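Local coordinates for omega transaminase (PDB 5LHA), which probably catalyses amino-group transfer between amines and keto compounds as a fold type I pyridoxal-phosphate enzyme, seen here with pyridoxamine phosphate bound, at residues A227-P232 / L260-E265; L289-G294 / A304-Q309. All blocks are in the same frame, centred on the assembly; numbering follows the deposited sequence.

Contact 1: residues A227-P232 / L260-E265; sequences ALIAEP and LLIADE. With PMP (4'-deoxy-4'-aminopyridoxal-5'-phosphate), chain E.
Strands 227-230 and 260-264 run parallel, 4.7 Å apart at their axes and turned 21° from each other; Leu-228 N and O bond Leu-260 O and Ile-262 N, and Ala-230 N and O bond Ile-262 O and Asp-264 N. On one face, Ile-262 fits between two partners. Its CG1 lies beside its own backbone N (chi1 -58°), and the extended branch brings CD1 back to Ala-227 CB at 3.6 Å, an approach that the short alanine side chain permits; its CG2 rests 3.9 Å from both CG1 and CD1 of Ile-229. On the other face, the leucines run side by side, Leu-228 CD2 against Leu-261 CD1 at 3.5 Å, while Leu-228 also packs on Leu-250 of helix 246-256. At the C-terminal ends the chemistry turns polar. Asp-264 and Glu-231 point the same way, carboxylate planes 47° apart, with Glu-231 CG 3.9 Å from Asp-264 CB. Asp-264 OD2 lies 2.9 Å from N1 of the cofactor, and its carboxylate is held by His-158 and Val-266 N; Glu-231, bonded to Tyr-157 N and Gly-235 N, brings OE1 to 3.5 Å from the cofactor methyl C2A. This is a beta-alpha-beta unit whose strand ends carry the cofactor site, with an aspartate at the pyridine nitrogen, as in fold type I aminotransferases.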
# COMPACT_ATOMS: atom_id res chain seq x y z
N ALA A 227 -15.82 3.67 5.52
CA ALA A 227 -17.14 3.65 4.90
C ALA A 227 -17.38 2.31 4.22
O ALA A 227 -16.45 1.56 3.92
CB ALA A 227 -17.30 4.80 3.91
N LEU A 228 -18.67 2.02 4.03
CA LEU A 228 -19.15 0.94 3.18
C LEU A 228 -19.90 1.54 2.00
O LEU A 228 -20.77 2.39 2.19
CB LEU A 228 -20.06 -0.00 3.97
CG LEU A 228 -20.65 -1.27 3.34
CD1 LEU A 228 -20.92 -2.30 4.44
CD2 LEU A 228 -21.93 -1.00 2.58
N ILE A 229 -19.58 1.09 0.79
CA ILE A 229 -20.20 1.60 -0.42
C ILE A 229 -20.95 0.48 -1.12
O ILE A 229 -20.43 -0.64 -1.25
CB ILE A 229 -19.17 2.27 -1.35
CG1 ILE A 229 -19.85 2.84 -2.59
CG2 ILE A 229 -18.02 1.31 -1.68
CD1 ILE A 229 -18.97 3.77 -3.39
N ALA A 230 -22.17 0.77 -1.57
CA ALA A 230 -22.99 -0.25 -2.19
C ALA A 230 -24.03 0.41 -3.08
O ALA A 230 -24.52 1.50 -2.79
CB ALA A 230 -23.66 -1.13 -1.13
N GLU A 231 -24.35 -0.28 -4.18
CA GLU A 231 -25.41 0.16 -5.08
C GLU A 231 -26.73 -0.42 -4.60
O GLU A 231 -26.81 -1.61 -4.30
CB GLU A 231 -25.15 -0.31 -6.50
CG GLU A 231 -23.81 0.07 -7.10
CD GLU A 231 -23.40 -0.89 -8.21
OE1 GLU A 231 -23.98 -0.83 -9.31
OE2 GLU A 231 -22.53 -1.74 -7.96
N PRO A 232 -27.80 0.37 -4.53
CA PRO A 232 -29.08 -0.20 -4.10
C PRO A 232 -29.59 -1.29 -5.03
O PRO A 232 -30.19 -2.26 -4.56
CB PRO A 232 -30.01 1.01 -4.05
CG PRO A 232 -29.10 2.18 -3.82
CD PRO A 232 -27.83 1.85 -4.55
N LEU A 260 -19.72 4.90 7.87
CA LEU A 260 -20.51 5.67 6.92
C LEU A 260 -21.03 4.77 5.82
O LEU A 260 -20.28 3.95 5.26
CB LEU A 260 -19.67 6.79 6.31
CG LEU A 260 -19.02 7.79 7.26
CD1 LEU A 260 -18.09 8.69 6.47
CD2 LEU A 260 -20.08 8.61 7.99
N LEU A 261 -22.30 4.94 5.47
CA LEU A 261 -22.93 4.15 4.42
C LEU A 261 -23.07 5.04 3.19
O LEU A 261 -23.80 6.03 3.21
CB LEU A 261 -24.27 3.60 4.88
CG LEU A 261 -25.03 2.77 3.84
CD1 LEU A 261 -24.19 1.61 3.33
CD2 LEU A 261 -26.33 2.26 4.44
N ILE A 262 -22.34 4.68 2.13
CA ILE A 262 -22.37 5.38 0.85
C ILE A 262 -23.27 4.63 -0.10
O ILE A 262 -23.00 3.48 -0.46
CB ILE A 262 -20.96 5.52 0.25
CG1 ILE A 262 -20.02 6.26 1.20
CG2 ILE A 262 -21.04 6.22 -1.09
CD1 ILE A 262 -18.59 6.15 0.81
N ALA A 263 -24.34 5.28 -0.53
CA ALA A 263 -25.20 4.74 -1.58
C ALA A 263 -24.68 5.22 -2.92
O ALA A 263 -24.61 6.43 -3.18
CB ALA A 263 -26.65 5.17 -1.37
N ASP A 264 -24.28 4.28 -3.77
CA ASP A 264 -23.93 4.62 -5.15
C ASP A 264 -25.22 4.66 -5.94
O ASP A 264 -25.76 3.62 -6.35
CB ASP A 264 -22.92 3.61 -5.71
CG ASP A 264 -22.39 4.02 -7.06
OD1 ASP A 264 -23.05 4.80 -7.79
OD2 ASP A 264 -21.27 3.57 -7.38
N GLU A 265 -25.74 5.86 -6.15
CA GLU A 265 -27.00 6.06 -6.84
C GLU A 265 -26.80 6.55 -8.27
O GLU A 265 -27.74 7.06 -8.88
CB GLU A 265 -27.85 7.07 -6.05
CG GLU A 265 -28.15 6.68 -4.62
CD GLU A 265 -29.51 6.04 -4.45
OE1 GLU A 265 -30.22 5.82 -5.46
OE2 GLU A 265 -29.91 5.79 -3.30
N1 PMP E . -21.03 3.76 -10.24
C2 PMP E . -22.12 3.22 -10.91
C2A PMP E . -23.16 2.41 -10.17
C3 PMP E . -22.06 3.11 -12.29
O3 PMP E . -22.91 2.28 -12.96
C4 PMP E . -21.10 3.84 -13.00
C4A PMP E . -21.09 3.78 -14.51
N4A PMP E . -22.02 2.78 -14.98
C5 PMP E . -20.17 4.62 -12.31
C6 PMP E . -20.14 4.56 -10.92
C5A PMP E . -19.20 5.49 -13.09
O4P PMP E . -19.91 6.46 -13.86
P PMP E . -19.20 7.32 -15.03
O1P PMP E . -19.20 6.46 -16.27
O2P PMP E . -20.04 8.56 -15.28
O3P PMP E . -17.78 7.71 -14.69

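Contact 2: residues L289-G294 / A304-Q309; sequences LCLAKG and ATLFNQ. With PMP (4'-deoxy-4'-aminopyridoxal-5'-phosphate), chain E.
The flat two-stranded piece formed by 289-291 and 304-306 has one hydrocarbon face, made of Leu-289, Leu-291, the small Ala-304 and Leu-306, and a second face, with Cys-290 and Thr-305, that is covered by helix 124-141. Where the strand edges join, Leu-289 with Leu-306 and Leu-291 with Ala-304 are antiparallel hydrogen-bonded pairs, Leu-306 N lying 2.9 Å from Leu-289 O. On the hydrocarbon face the ends of Leu-291 and Leu-306 pass diagonally, CD1 to CD1 at 3.9 Å. On the helix side, chi1 of -48° sets the Thr-305 hydroxyl OG1 beside the backbone N, where it bonds Ala-127 O, so the buried hydroxyl is satisfied; the methyl CG2 of Thr-305 is left 3.6 Å from Leu-289 O. Farther along, the ring of Phe-307 meets that of Trp-22 of the second subunit, planes about 40° apart. Beyond strand 288-291, Lys-293 brings CE 3.3 Å from PMP N4A, and its NZ bonds Leu-62 O and Thr-330 OG1 of the second subunit. The whole is a beta hairpin whose connection carries Lys-293, probably the lysine that forms the internal aldimine, as in fold type I enzymes.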
# COMPACT_ATOMS: atom_id res chain seq x y z
N LEU A 289 -24.61 10.22 -0.81
CA LEU A 289 -25.18 9.87 -2.11
C LEU A 289 -24.20 10.21 -3.21
O LEU A 289 -23.62 11.31 -3.21
CB LEU A 289 -26.49 10.61 -2.38
CG LEU A 289 -27.64 10.35 -1.42
CD1 LEU A 289 -28.83 11.23 -1.81
CD2 LEU A 289 -28.00 8.87 -1.43
N CYS A 290 -24.01 9.28 -4.15
CA CYS A 290 -23.25 9.50 -5.39
C CYS A 290 -24.20 9.49 -6.59
O CYS A 290 -24.90 8.50 -6.82
CB CYS A 290 -22.17 8.42 -5.56
SG CYS A 290 -20.94 8.31 -4.23
N LEU A 291 -24.20 10.59 -7.36
CA LEU A 291 -25.12 10.76 -8.48
C LEU A 291 -24.41 11.20 -9.76
O LEU A 291 -23.44 11.96 -9.73
CB LEU A 291 -26.21 11.78 -8.17
CG LEU A 291 -27.10 11.51 -6.97
CD1 LEU A 291 -27.72 12.82 -6.51
CD2 LEU A 291 -28.17 10.50 -7.35
N ALA A 292 -24.96 10.75 -10.89
CA ALA A 292 -24.53 11.19 -12.21
C ALA A 292 -25.56 10.79 -13.25
O ALA A 292 -26.75 10.68 -12.93
CB ALA A 292 -23.16 10.60 -12.57
N LYS A 293 -25.11 10.52 -14.47
CA LYS A 293 -25.93 9.96 -15.54
C LYS A 293 -27.24 10.72 -15.75
O LYS A 293 -27.25 11.83 -16.31
CB LYS A 293 -26.23 8.49 -15.26
CG LYS A 293 -25.03 7.57 -15.46
CD LYS A 293 -25.42 6.12 -15.33
CE LYS A 293 -24.22 5.20 -15.52
NZ LYS A 293 -23.81 5.12 -16.95
N GLY A 294 -28.35 10.15 -15.29
CA GLY A 294 -29.66 10.75 -15.51
C GLY A 294 -29.83 12.13 -14.91
O GLY A 294 -30.80 12.81 -15.27
N ALA A 304 -22.47 14.49 -8.91
CA ALA A 304 -22.65 15.13 -7.62
C ALA A 304 -22.50 14.12 -6.50
O ALA A 304 -22.92 12.96 -6.62
CB ALA A 304 -24.02 15.82 -7.51
N THR A 305 -21.87 14.57 -5.42
CA THR A 305 -21.80 13.82 -4.17
C THR A 305 -22.45 14.66 -3.08
O THR A 305 -22.03 15.80 -2.83
CB THR A 305 -20.35 13.52 -3.81
OG1 THR A 305 -19.69 13.00 -4.97
CG2 THR A 305 -20.27 12.47 -2.69
N LEU A 306 -23.48 14.12 -2.44
CA LEU A 306 -24.18 14.81 -1.36
C LEU A 306 -23.77 14.21 -0.02
O LEU A 306 -23.57 13.00 0.09
CB LEU A 306 -25.70 14.71 -1.50
CG LEU A 306 -26.39 15.63 -2.52
CD1 LEU A 306 -26.08 15.19 -3.95
CD2 LEU A 306 -27.89 15.67 -2.28
N PHE A 307 -23.66 15.07 0.99
CA PHE A 307 -23.25 14.68 2.33
C PHE A 307 -24.30 15.13 3.32
O PHE A 307 -24.86 16.22 3.20
CB PHE A 307 -21.89 15.29 2.68
CG PHE A 307 -20.81 14.97 1.67
CD1 PHE A 307 -20.69 15.70 0.50
CD2 PHE A 307 -19.93 13.92 1.89
CE1 PHE A 307 -19.72 15.39 -0.44
CE2 PHE A 307 -18.95 13.60 0.96
CZ PHE A 307 -18.84 14.34 -0.20
N ASN A 308 -24.59 14.28 4.30
CA ASN A 308 -25.63 14.61 5.26
C ASN A 308 -25.10 15.59 6.31
O ASN A 308 -23.91 15.92 6.34
CB ASN A 308 -26.20 13.33 5.87
CG ASN A 308 -25.17 12.51 6.64
OD1 ASN A 308 -24.04 12.93 6.82
ND2 ASN A 308 -25.57 11.33 7.08
N GLN A 309 -26.02 16.06 7.16
CA GLN A 309 -25.68 17.05 8.18
C GLN A 309 -24.61 16.53 9.13
O GLN A 309 -23.71 17.28 9.52
CB GLN A 309 -26.94 17.43 8.97
CG GLN A 309 -26.83 18.73 9.76
CD GLN A 309 -26.98 19.98 8.90
OE1 GLN A 309 -27.98 20.16 8.22
NE2 GLN A 309 -25.97 20.85 8.95
N1 PMP E . -21.03 3.76 -10.24
C2 PMP E . -22.12 3.22 -10.91
C2A PMP E . -23.16 2.41 -10.17
C3 PMP E . -22.06 3.11 -12.29
O3 PMP E . -22.91 2.28 -12.96
C4 PMP E . -21.10 3.84 -13.00
C4A PMP E . -21.09 3.78 -14.51
N4A PMP E . -22.02 2.78 -14.98
C5 PMP E . -20.17 4.62 -12.31
C6 PMP E . -20.14 4.56 -10.92
C5A PMP E . -19.20 5.49 -13.09
O4P PMP E . -19.91 6.46 -13.86
P PMP E . -19.20 7.32 -15.03
O1P PMP E . -19.20 6.46 -16.27
O2P PMP E . -20.04 8.56 -15.28
O3P PMP E . -17.78 7.71 -14.69

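From the N terminus, contact 1 comes first: the chain leaves strand 225-230, passes through helix 246-256 and returns as strand 260-264, closing a crossover of 29 intervening residues. Contact 2 follows in series, its hairpin between strands 288-291 and 303-308 opening only after contact 1 is complete; neither encloses the other. Sheet order then puts them side by side, since strand 260-264 neighbours strand 288-291, where Ala-263 O and Cys-290 N form a probable hydrogen bond at 3.1 Å. Ile-262 and Glu-265 pack across the same seam. The parallel part of the sheet thus passes into its antiparallel part, and the two contacts reach the same PMP from the ends of neighbouring strands.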